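Local coordinates for uncharacterized protein lp_1913 (Lactobacillus plantarum, PDB 3FLH) that is of unknown function but adopts a rhodanese-like domain, a small alpha/beta fold, without the cysteine that active rhodaneses use to transfer sulfur, at residues Pro42-Lys47 with Ala55-Asp60; Asp48-Ala53 with Gly105-Trp110; Thr63-Leu68 with Leu94-Glu99; Thr88-Leu93 with Phe98-Leu103. All blocks are in the same frame, centred on the assembly; numbering follows the deposited sequence.

Interaction 1 of 4, residues Pro42-Lys47 with Ala55-Asp60; sequences PAQVKK and AMPAKD
Gln44 alone carries this contact from the 42-47 side, turning the OE1-NE2 edge of its amide to the backbone from Ala55 to Pro57. CG stands anti to the carbonyl carbon (chi1 -61°) and the chain then extends (chi2 -152°), which takes the amide out of the turns of 42-47 and over to the other segment. OE1 presses on the methyl of Ala55, with Gln44 OE1 only 3.1 Å from Ala55 CB, a tight meeting of an oxygen with carbon; Gln44 OE1 is also 3.3 Å from Ala55 CA. On the other branch, Gln44 NE2 lies 4.0 Å from Pro57 CG, alongside the proline ring, and 3.8 Å from Met56 N. Both segments belong to the connection that leads from strand 33-37 through the short edge strand 54-55 to helix 58-64 in the rhodanese-like fold. NE2 donates to the backbone oxygens of Asp37 and Arg39; two bonds grip the buried amide nitrogen and fix the rotation of the group. Asp37 is also joined through its backbone to Met56, a selenomethionine whose side chain starts away from Gln44.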
# COMPACT_ATOMS: atom_id res chain seq x y z
N PRO B 42 -10.93 -5.14 19.15
CA PRO B 42 -10.60 -6.54 19.44
C PRO B 42 -9.12 -6.90 19.31
O PRO B 42 -8.58 -7.64 20.13
CB PRO B 42 -11.49 -7.32 18.47
CG PRO B 42 -11.65 -6.38 17.32
CD PRO B 42 -11.87 -5.06 18.02
N ALA B 43 -8.47 -6.38 18.27
CA ALA B 43 -7.06 -6.67 18.05
C ALA B 43 -6.16 -6.08 19.14
O ALA B 43 -5.15 -6.67 19.51
CB ALA B 43 -6.63 -6.13 16.69
N GLN B 44 -6.55 -4.92 19.65
CA GLN B 44 -5.78 -4.24 20.68
C GLN B 44 -5.86 -4.87 22.07
O GLN B 44 -5.19 -4.43 23.01
CB GLN B 44 -6.20 -2.77 20.74
CG GLN B 44 -5.94 -2.04 19.42
CD GLN B 44 -5.68 -0.57 19.62
OE1 GLN B 44 -4.88 -0.18 20.47
NE2 GLN B 44 -6.34 0.27 18.81
N VAL B 45 -6.66 -5.92 22.20
CA VAL B 45 -6.81 -6.64 23.46
C VAL B 45 -5.54 -7.47 23.75
O VAL B 45 -5.25 -7.79 24.91
CB VAL B 45 -8.05 -7.58 23.43
CG1 VAL B 45 -8.12 -8.42 24.70
CG2 VAL B 45 -9.32 -6.74 23.30
N LYS B 46 -4.80 -7.81 22.71
CA LYS B 46 -3.57 -8.58 22.86
C LYS B 46 -2.47 -7.73 23.49
O LYS B 46 -1.40 -8.23 23.83
CB LYS B 46 -3.08 -9.12 21.51
CG LYS B 46 -4.08 -10.03 20.81
CD LYS B 46 -3.46 -10.67 19.57
CE LYS B 46 -2.33 -11.63 19.94
NZ LYS B 46 -2.83 -12.76 20.79
N LYS B 47 -2.74 -6.43 23.62
CA LYS B 47 -1.78 -5.51 24.22
C LYS B 47 -0.38 -5.58 23.61
O LYS B 47 0.61 -5.52 24.33
CB LYS B 47 -1.69 -5.78 25.73
CG LYS B 47 -2.98 -5.45 26.50
CD LYS B 47 -3.36 -3.98 26.33
CE LYS B 47 -4.56 -3.61 27.19
NZ LYS B 47 -4.97 -2.19 27.02
N ALA B 55 -4.09 3.74 22.34
CA ALA B 55 -5.09 2.90 21.69
C ALA B 55 -6.24 3.78 21.22
O ALA B 55 -6.99 4.34 22.03
CB ALA B 55 -5.60 1.83 22.66
N MSE B 56 -6.37 3.92 19.91
CA MSE B 56 -7.41 4.75 19.32
C MSE B 56 -7.96 4.15 18.03
O MSE B 56 -7.55 4.54 16.93
CB MSE B 56 -6.87 6.15 19.06
CG MSE B 56 -7.82 7.05 18.31
SE MSE B 56 -7.92 8.78 19.11
CE MSE B 56 -6.09 9.33 18.93
N PRO B 57 -8.91 3.21 18.15
CA PRO B 57 -9.53 2.55 17.00
C PRO B 57 -9.96 3.55 15.95
O PRO B 57 -10.58 4.56 16.25
CB PRO B 57 -10.71 1.82 17.64
CG PRO B 57 -10.15 1.43 18.97
CD PRO B 57 -9.48 2.72 19.41
N ALA B 58 -9.61 3.25 14.70
CA ALA B 58 -9.93 4.11 13.58
C ALA B 58 -11.37 4.62 13.55
O ALA B 58 -11.61 5.79 13.23
CB ALA B 58 -9.61 3.39 12.27
N LYS B 59 -12.33 3.77 13.89
CA LYS B 59 -13.74 4.15 13.88
C LYS B 59 -14.14 5.05 15.04
O LYS B 59 -15.31 5.42 15.16
CB LYS B 59 -14.64 2.90 13.88
CG LYS B 59 -14.86 2.30 15.27
CD LYS B 59 -15.77 1.07 15.19
CE LYS B 59 -16.34 0.71 16.56
NZ LYS B 59 -15.29 0.53 17.60
N ASP B 60 -13.19 5.40 15.89
CA ASP B 60 -13.47 6.26 17.03
C ASP B 60 -12.62 7.51 16.98
O ASP B 60 -12.83 8.45 17.74
CB ASP B 60 -13.19 5.51 18.33
CG ASP B 60 -14.05 4.27 18.48
OD1 ASP B 60 -15.29 4.39 18.46
OD2 ASP B 60 -13.48 3.17 18.63

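Interaction 2 of 4, residues Asp48-Ala53 with Gly105-Trp110; sequences DQIKGA and GALEGW
The type II beta turn Ile50-Ala53, part of the long connection between strands 33-37 and 54-55 of the rhodanese-like fold, is introduced by Ile50, which lies over one face of the Trp110 indole on helix 106-112. Three carbons of the isoleucine spread across the ring. Ile50 CG1 makes a CH-pi contact 3.7 Å from the centroid of the Trp110 five-membered ring, 10° off its normal. Ile50 CD1 sits 3.7 Å above the ring plane, near Trp110 CD2 and CG and offset from the ring centre, and Ile50 CG2 meets Trp110 CZ2 at 3.7 Å. With CG anti to the backbone nitrogen (chi1 -172°), Trp110 carries its indole out from the helix to Ile50. The two side chains cross at about a right angle. The indole is further held by NE1, bonded to Pro116 O, and packs against His19, Val22 and Met26 of helix 19-27. One turn back on the helix, Leu107 brings its CD1 to 4.0 Å from Ile50 CG1. Asp48 borders the apolar group, its carboxylate held by OD1 to Lys111 and OD2 to Arg39, both in salt bridges. Its main-chain oxygen is buried without a polar partner in the model: Asp48 O lies 3.9 Å from Leu107 CD1.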
# COMPACT_ATOMS: atom_id res chain seq x y z
N ASP B 48 -0.31 -5.69 22.29
CA ASP B 48 0.97 -5.76 21.59
C ASP B 48 1.29 -4.46 20.85
O ASP B 48 1.96 -4.46 19.83
CB ASP B 48 0.96 -6.92 20.59
CG ASP B 48 -0.23 -6.89 19.64
OD1 ASP B 48 -0.27 -7.72 18.71
OD2 ASP B 48 -1.14 -6.04 19.82
N GLN B 49 0.81 -3.34 21.39
CA GLN B 49 1.05 -2.05 20.76
C GLN B 49 2.49 -1.59 20.89
O GLN B 49 3.28 -2.11 21.69
CB GLN B 49 0.13 -0.99 21.37
CG GLN B 49 0.51 -0.61 22.79
CD GLN B 49 -0.28 -1.36 23.84
OE1 GLN B 49 -0.71 -2.50 23.62
NE2 GLN B 49 -0.47 -0.73 25.00
N ILE B 50 2.83 -0.60 20.07
CA ILE B 50 4.15 0.01 20.06
C ILE B 50 4.29 0.78 21.38
O ILE B 50 3.32 1.35 21.88
CB ILE B 50 4.29 0.99 18.85
CG1 ILE B 50 4.29 0.18 17.55
CG2 ILE B 50 5.54 1.83 18.98
CD1 ILE B 50 4.33 1.02 16.28
N LYS B 51 5.50 0.77 21.93
CA LYS B 51 5.78 1.46 23.19
C LYS B 51 5.23 2.89 23.20
O LYS B 51 5.50 3.67 22.30
CB LYS B 51 7.29 1.48 23.43
CG LYS B 51 7.69 2.14 24.73
CD LYS B 51 9.20 2.08 24.96
CE LYS B 51 9.56 2.76 26.28
NZ LYS B 51 8.89 2.11 27.45
N GLY B 52 4.44 3.21 24.23
CA GLY B 52 3.87 4.54 24.34
C GLY B 52 2.72 4.86 23.41
O GLY B 52 2.20 5.98 23.41
N ALA B 53 2.29 3.88 22.61
CA ALA B 53 1.20 4.11 21.67
C ALA B 53 -0.14 4.23 22.36
O ALA B 53 -0.44 3.49 23.30
CB ALA B 53 1.15 2.99 20.63
N GLY B 105 5.70 0.73 7.26
CA GLY B 105 5.89 -0.62 7.76
C GLY B 105 4.80 -1.08 8.72
O GLY B 105 4.60 -2.28 8.90
N ALA B 106 4.10 -0.13 9.33
CA ALA B 106 3.02 -0.44 10.26
C ALA B 106 3.49 -1.30 11.44
O ALA B 106 4.69 -1.36 11.72
CB ALA B 106 1.89 -1.14 9.51
N LEU B 107 2.56 -1.96 12.11
CA LEU B 107 2.89 -2.80 13.26
C LEU B 107 3.69 -4.03 12.87
O LEU B 107 4.65 -4.40 13.55
CB LEU B 107 1.61 -3.25 13.98
CG LEU B 107 1.86 -4.06 15.26
CD1 LEU B 107 2.69 -3.24 16.24
CD2 LEU B 107 0.53 -4.46 15.89
N GLU B 108 3.30 -4.66 11.76
CA GLU B 108 3.99 -5.85 11.27
C GLU B 108 5.47 -5.53 11.05
O GLU B 108 6.34 -6.26 11.50
CB GLU B 108 3.36 -6.33 9.96
CG GLU B 108 3.99 -7.59 9.38
CD GLU B 108 3.61 -7.83 7.93
OE1 GLU B 108 4.00 -7.00 7.07
OE2 GLU B 108 2.94 -8.84 7.65
N GLY B 109 5.74 -4.43 10.35
CA GLY B 109 7.12 -4.05 10.09
C GLY B 109 7.88 -3.73 11.37
O GLY B 109 9.02 -4.16 11.56
N TRP B 110 7.23 -2.97 12.26
CA TRP B 110 7.84 -2.59 13.54
C TRP B 110 8.27 -3.82 14.33
O TRP B 110 9.39 -3.88 14.83
CB TRP B 110 6.84 -1.75 14.34
CG TRP B 110 7.39 -1.12 15.58
CD1 TRP B 110 7.45 -1.67 16.83
CD2 TRP B 110 7.94 0.20 15.69
NE1 TRP B 110 8.00 -0.77 17.72
CE2 TRP B 110 8.31 0.38 17.04
CE3 TRP B 110 8.16 1.24 14.78
CZ2 TRP B 110 8.89 1.56 17.51
CZ3 TRP B 110 8.74 2.42 15.25
CH2 TRP B 110 9.09 2.57 16.60

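Interaction 3 of 4, residues Thr63-Leu68 with Leu94-Glu99; sequences TRIGEL and LSAGFE
Ile65 and Phe98 slide past each other in opposite directions, the CG1-CD1 arm of the isoleucine running along the ring. The isoleucine is the bump: its CG1 comes to 4.0 Å from Phe98 CE2, approaching the ring obliquely, while its terminal methyl goes on into the corner between the ring and the methyl of Ala96, with Ile65 CD1 4.1 Å from Ala96 CB. The chain reaches this corner because CG1 is carried anti to the backbone nitrogen (chi1 -156°), which leaves CG2 between the nitrogen and the carbonyl carbon. The hollow continues inward along helix 85-95, where Val92 and Leu93 also touch Ile65. Leu68 closes the far end of the ring. Leu68 O sits at the edge of the phenyl group near its plane, 4.2 Å from Phe98 CZ, and Leu68 CB is 4.4 Å from Phe98 CE1; all of these are loose van der Waals distances. Pro70 adds another touch on the same ring. The contact lies beside the second subunit, whose Leu9 packs on Leu94 and whose Asn2 bonds to Glu99. The chain bends into position through Gly97, whose positive phi ends helix 85-95 in a Schellman motif, and the arrangement joins the turns just after the C-terminal ends of two neighbouring helices, 58-64 and 85-95, of the alpha/beta rhodanese-like fold.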
# COMPACT_ATOMS: atom_id res chain seq x y z
N THR B 63 -14.16 10.97 16.69
CA THR B 63 -14.87 11.26 17.94
C THR B 63 -13.95 11.65 19.09
O THR B 63 -14.28 12.54 19.88
CB THR B 63 -15.70 10.03 18.39
OG1 THR B 63 -16.72 9.75 17.41
CG2 THR B 63 -16.37 10.31 19.74
N ARG B 64 -12.80 10.99 19.19
CA ARG B 64 -11.84 11.23 20.28
C ARG B 64 -10.67 12.13 19.91
O ARG B 64 -9.71 12.27 20.67
CB ARG B 64 -11.30 9.90 20.78
CG ARG B 64 -12.36 8.98 21.39
CD ARG B 64 -11.76 7.63 21.75
NE ARG B 64 -10.54 7.79 22.53
CZ ARG B 64 -9.63 6.84 22.71
NH1 ARG B 64 -9.79 5.64 22.18
NH2 ARG B 64 -8.54 7.11 23.41
N ILE B 65 -10.77 12.77 18.75
CA ILE B 65 -9.69 13.63 18.28
C ILE B 65 -9.61 14.93 19.09
O ILE B 65 -8.65 15.69 18.96
CB ILE B 65 -9.87 13.94 16.78
CG1 ILE B 65 -8.52 14.31 16.16
CG2 ILE B 65 -10.89 15.04 16.57
CD1 ILE B 65 -8.56 14.38 14.66
N GLY B 66 -10.61 15.16 19.94
CA GLY B 66 -10.63 16.36 20.76
C GLY B 66 -9.81 16.23 22.02
O GLY B 66 -9.70 17.17 22.81
N GLU B 67 -9.22 15.05 22.23
CA GLU B 67 -8.40 14.80 23.42
C GLU B 67 -6.93 14.88 23.05
O GLU B 67 -6.06 14.60 23.88
CB GLU B 67 -8.69 13.40 23.96
CG GLU B 67 -10.10 12.91 23.70
CD GLU B 67 -10.28 11.46 24.08
OE1 GLU B 67 -9.32 10.67 23.94
OE2 GLU B 67 -11.40 11.09 24.52
N LEU B 68 -6.64 15.27 21.82
CA LEU B 68 -5.26 15.34 21.35
C LEU B 68 -4.64 16.73 21.43
O LEU B 68 -5.29 17.74 21.17
CB LEU B 68 -5.18 14.81 19.91
CG LEU B 68 -5.74 13.40 19.67
CD1 LEU B 68 -5.61 13.05 18.20
CD2 LEU B 68 -5.02 12.38 20.53
N LEU B 94 -5.31 15.36 9.29
CA LEU B 94 -4.89 16.46 8.44
C LEU B 94 -6.06 17.41 8.13
O LEU B 94 -5.87 18.62 8.06
CB LEU B 94 -4.27 15.93 7.13
CG LEU B 94 -3.04 15.00 7.21
CD1 LEU B 94 -2.60 14.65 5.78
CD2 LEU B 94 -1.89 15.66 7.96
N SER B 95 -7.26 16.87 7.95
CA SER B 95 -8.42 17.72 7.67
C SER B 95 -8.78 18.58 8.88
O SER B 95 -9.34 19.67 8.73
CB SER B 95 -9.65 16.88 7.28
OG SER B 95 -9.46 16.23 6.04
N ALA B 96 -8.45 18.09 10.07
CA ALA B 96 -8.74 18.80 11.31
C ALA B 96 -7.67 19.84 11.65
O ALA B 96 -7.76 20.51 12.68
CB ALA B 96 -8.88 17.81 12.46
N GLY B 97 -6.66 19.97 10.80
CA GLY B 97 -5.60 20.93 11.06
C GLY B 97 -4.45 20.39 11.89
O GLY B 97 -3.67 21.15 12.46
N PHE B 98 -4.34 19.06 11.97
CA PHE B 98 -3.27 18.44 12.73
C PHE B 98 -2.12 18.03 11.82
O PHE B 98 -2.29 17.86 10.62
CB PHE B 98 -3.78 17.19 13.46
CG PHE B 98 -4.54 17.49 14.72
CD1 PHE B 98 -3.86 17.79 15.90
CD2 PHE B 98 -5.93 17.50 14.72
CE1 PHE B 98 -4.56 18.09 17.06
CE2 PHE B 98 -6.64 17.80 15.88
CZ PHE B 98 -5.95 18.10 17.05
N GLU B 99 -0.94 17.89 12.42
CA GLU B 99 0.22 17.44 11.68
C GLU B 99 0.31 15.94 11.99
O GLU B 99 0.39 15.55 13.15
CB GLU B 99 1.48 18.16 12.17
CG GLU B 99 1.64 19.56 11.58
CD GLU B 99 1.77 19.51 10.07
OE1 GLU B 99 2.77 18.93 9.58
OE2 GLU B 99 0.88 20.05 9.37

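Interaction 4 of 4, residues Thr88-Leu93 with Phe98-Leu103; sequences TALLVL and FEAYEL
Leu93 O accepts the backbone N-H of Phe98 in a bond of 2.9 Å between Phe98 N and Leu93 O, with an N-H...O angle of 153° and the donor tilted out of the carbonyl plane. The same oxygen is crowded by carbon: Phe98 CB is 3.2 Å from Leu93 O, and the edge of the ring presents CD2 to it near the ring plane. This bond is the outer one of the Schellman pair, so it both finishes the helix and sets the chain on its way into the strand. Helix 85-95 and strand 99-103 are the last two elements of a beta-alpha-beta unit that starts with strand 73-77. The segments 88-93 and 99-103 run almost exactly antiparallel, at 173°, with axes 8.1 Å apart. Ala100 is small enough to let the helix come close, and two leucines converge on its methyl: Leu90 CD1 lies 3.5 Å from Ala100 CB and Leu93 CD1 lies 3.6 Å from it. Leu90 also reaches over the strand backbone, CD1 being 3.4 Å from Ala100 C, a snug fit against the peptide toward Tyr101. Its CG is anti to the backbone nitrogen (chi1 -172°), which carries CD1 over to the strand. Val76 of strand 73-77 packs on Leu93, and Leu15 on Leu90. Leu90 also touches Leu9 of the second subunit, while the side chain of Tyr101 starts away from the helix and meets Ile17 and Thr73, together with Lys5 of the second subunit.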
# COMPACT_ATOMS: atom_id res chain seq x y z
N THR B 88 -7.04 6.65 6.12
CA THR B 88 -8.32 7.20 6.53
C THR B 88 -8.13 8.01 7.82
O THR B 88 -8.66 9.12 7.94
CB THR B 88 -9.36 6.07 6.70
OG1 THR B 88 -9.61 5.49 5.42
CG2 THR B 88 -10.67 6.61 7.26
N ALA B 89 -7.37 7.47 8.76
CA ALA B 89 -7.11 8.19 10.01
C ALA B 89 -6.31 9.45 9.67
O ALA B 89 -6.60 10.53 10.18
CB ALA B 89 -6.31 7.31 10.97
N LEU B 90 -5.29 9.31 8.82
CA LEU B 90 -4.46 10.44 8.43
C LEU B 90 -5.31 11.57 7.85
O LEU B 90 -5.11 12.74 8.17
CB LEU B 90 -3.39 10.02 7.42
CG LEU B 90 -2.32 11.07 7.06
CD1 LEU B 90 -1.55 11.48 8.33
CD2 LEU B 90 -1.34 10.50 6.04
N LEU B 91 -6.27 11.22 6.99
CA LEU B 91 -7.14 12.21 6.36
C LEU B 91 -7.94 12.99 7.40
O LEU B 91 -8.14 14.20 7.27
CB LEU B 91 -8.09 11.54 5.36
CG LEU B 91 -9.06 12.47 4.63
CD1 LEU B 91 -8.29 13.58 3.95
CD2 LEU B 91 -9.86 11.66 3.60
N VAL B 92 -8.41 12.28 8.42
CA VAL B 92 -9.18 12.90 9.49
C VAL B 92 -8.31 13.91 10.24
O VAL B 92 -8.72 15.05 10.48
CB VAL B 92 -9.71 11.83 10.47
CG1 VAL B 92 -10.41 12.49 11.65
CG2 VAL B 92 -10.67 10.90 9.75
N LEU B 93 -7.09 13.49 10.60
CA LEU B 93 -6.17 14.35 11.33
C LEU B 93 -5.75 15.58 10.53
O LEU B 93 -5.82 16.71 11.02
CB LEU B 93 -4.93 13.54 11.75
CG LEU B 93 -5.14 12.44 12.79
CD1 LEU B 93 -3.96 11.48 12.82
CD2 LEU B 93 -5.34 13.09 14.17
N PHE B 98 -4.34 19.06 11.97
CA PHE B 98 -3.27 18.44 12.73
C PHE B 98 -2.12 18.03 11.82
O PHE B 98 -2.29 17.86 10.62
CB PHE B 98 -3.78 17.19 13.46
CG PHE B 98 -4.54 17.49 14.72
CD1 PHE B 98 -3.86 17.79 15.90
CD2 PHE B 98 -5.93 17.50 14.72
CE1 PHE B 98 -4.56 18.09 17.06
CE2 PHE B 98 -6.64 17.80 15.88
CZ PHE B 98 -5.95 18.10 17.05
N GLU B 99 -0.94 17.89 12.42
CA GLU B 99 0.22 17.44 11.68
C GLU B 99 0.31 15.94 11.99
O GLU B 99 0.39 15.55 13.15
CB GLU B 99 1.48 18.16 12.17
CG GLU B 99 1.64 19.56 11.58
CD GLU B 99 1.77 19.51 10.07
OE1 GLU B 99 2.77 18.93 9.58
OE2 GLU B 99 0.88 20.05 9.37
N ALA B 100 0.26 15.11 10.95
CA ALA B 100 0.33 13.67 11.16
C ALA B 100 0.99 12.93 10.01
O ALA B 100 1.19 13.49 8.94
CB ALA B 100 -1.05 13.10 11.43
N TYR B 101 1.32 11.67 10.25
CA TYR B 101 1.96 10.82 9.26
C TYR B 101 1.57 9.38 9.58
O TYR B 101 1.18 9.07 10.71
CB TYR B 101 3.49 10.95 9.36
CG TYR B 101 4.04 12.33 9.06
CD1 TYR B 101 4.23 12.75 7.74
CD2 TYR B 101 4.34 13.22 10.09
CE1 TYR B 101 4.70 14.03 7.46
CE2 TYR B 101 4.82 14.50 9.82
CZ TYR B 101 4.99 14.90 8.50
OH TYR B 101 5.43 16.18 8.22
N GLU B 102 1.67 8.51 8.59
CA GLU B 102 1.39 7.11 8.80
C GLU B 102 2.76 6.46 9.02
O GLU B 102 3.74 6.86 8.38
CB GLU B 102 0.73 6.49 7.56
CG GLU B 102 0.14 5.14 7.87
CD GLU B 102 -0.49 4.45 6.67
OE1 GLU B 102 -1.21 5.12 5.90
OE2 GLU B 102 -0.28 3.23 6.53
N LEU B 103 2.85 5.49 9.93
CA LEU B 103 4.12 4.81 10.20
C LEU B 103 4.45 3.85 9.06
O LEU B 103 3.67 2.95 8.77
CB LEU B 103 4.06 4.02 11.51
CG LEU B 103 5.22 3.05 11.82
CD1 LEU B 103 6.50 3.86 12.03
CD2 LEU B 103 4.93 2.23 13.09

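In the fold
Interactions 3 and 4 are neighbours, their centres 9 Å apart: both use helix 85-95 and Phe98, Ile65 CD1 packs 3.5 Å from Leu93 CD2, and both touch the second subunit. Interaction 1 and interaction 3 share helix 58-64, and Ala55 O lies 3.1 Å from Arg64 NH1, a probable hydrogen bond. Interaction 2 lies across the centre of the chain from both 3 and 4, yet it meets 4 through Ile50 CD1 and Leu103 CD2, 3.5 Å apart. Leu107 and Glu108 of interaction 2 bond through their backbones to Asp78 and Trp79, just after strand 73-77, where active rhodaneses carry their cysteine-bearing loop.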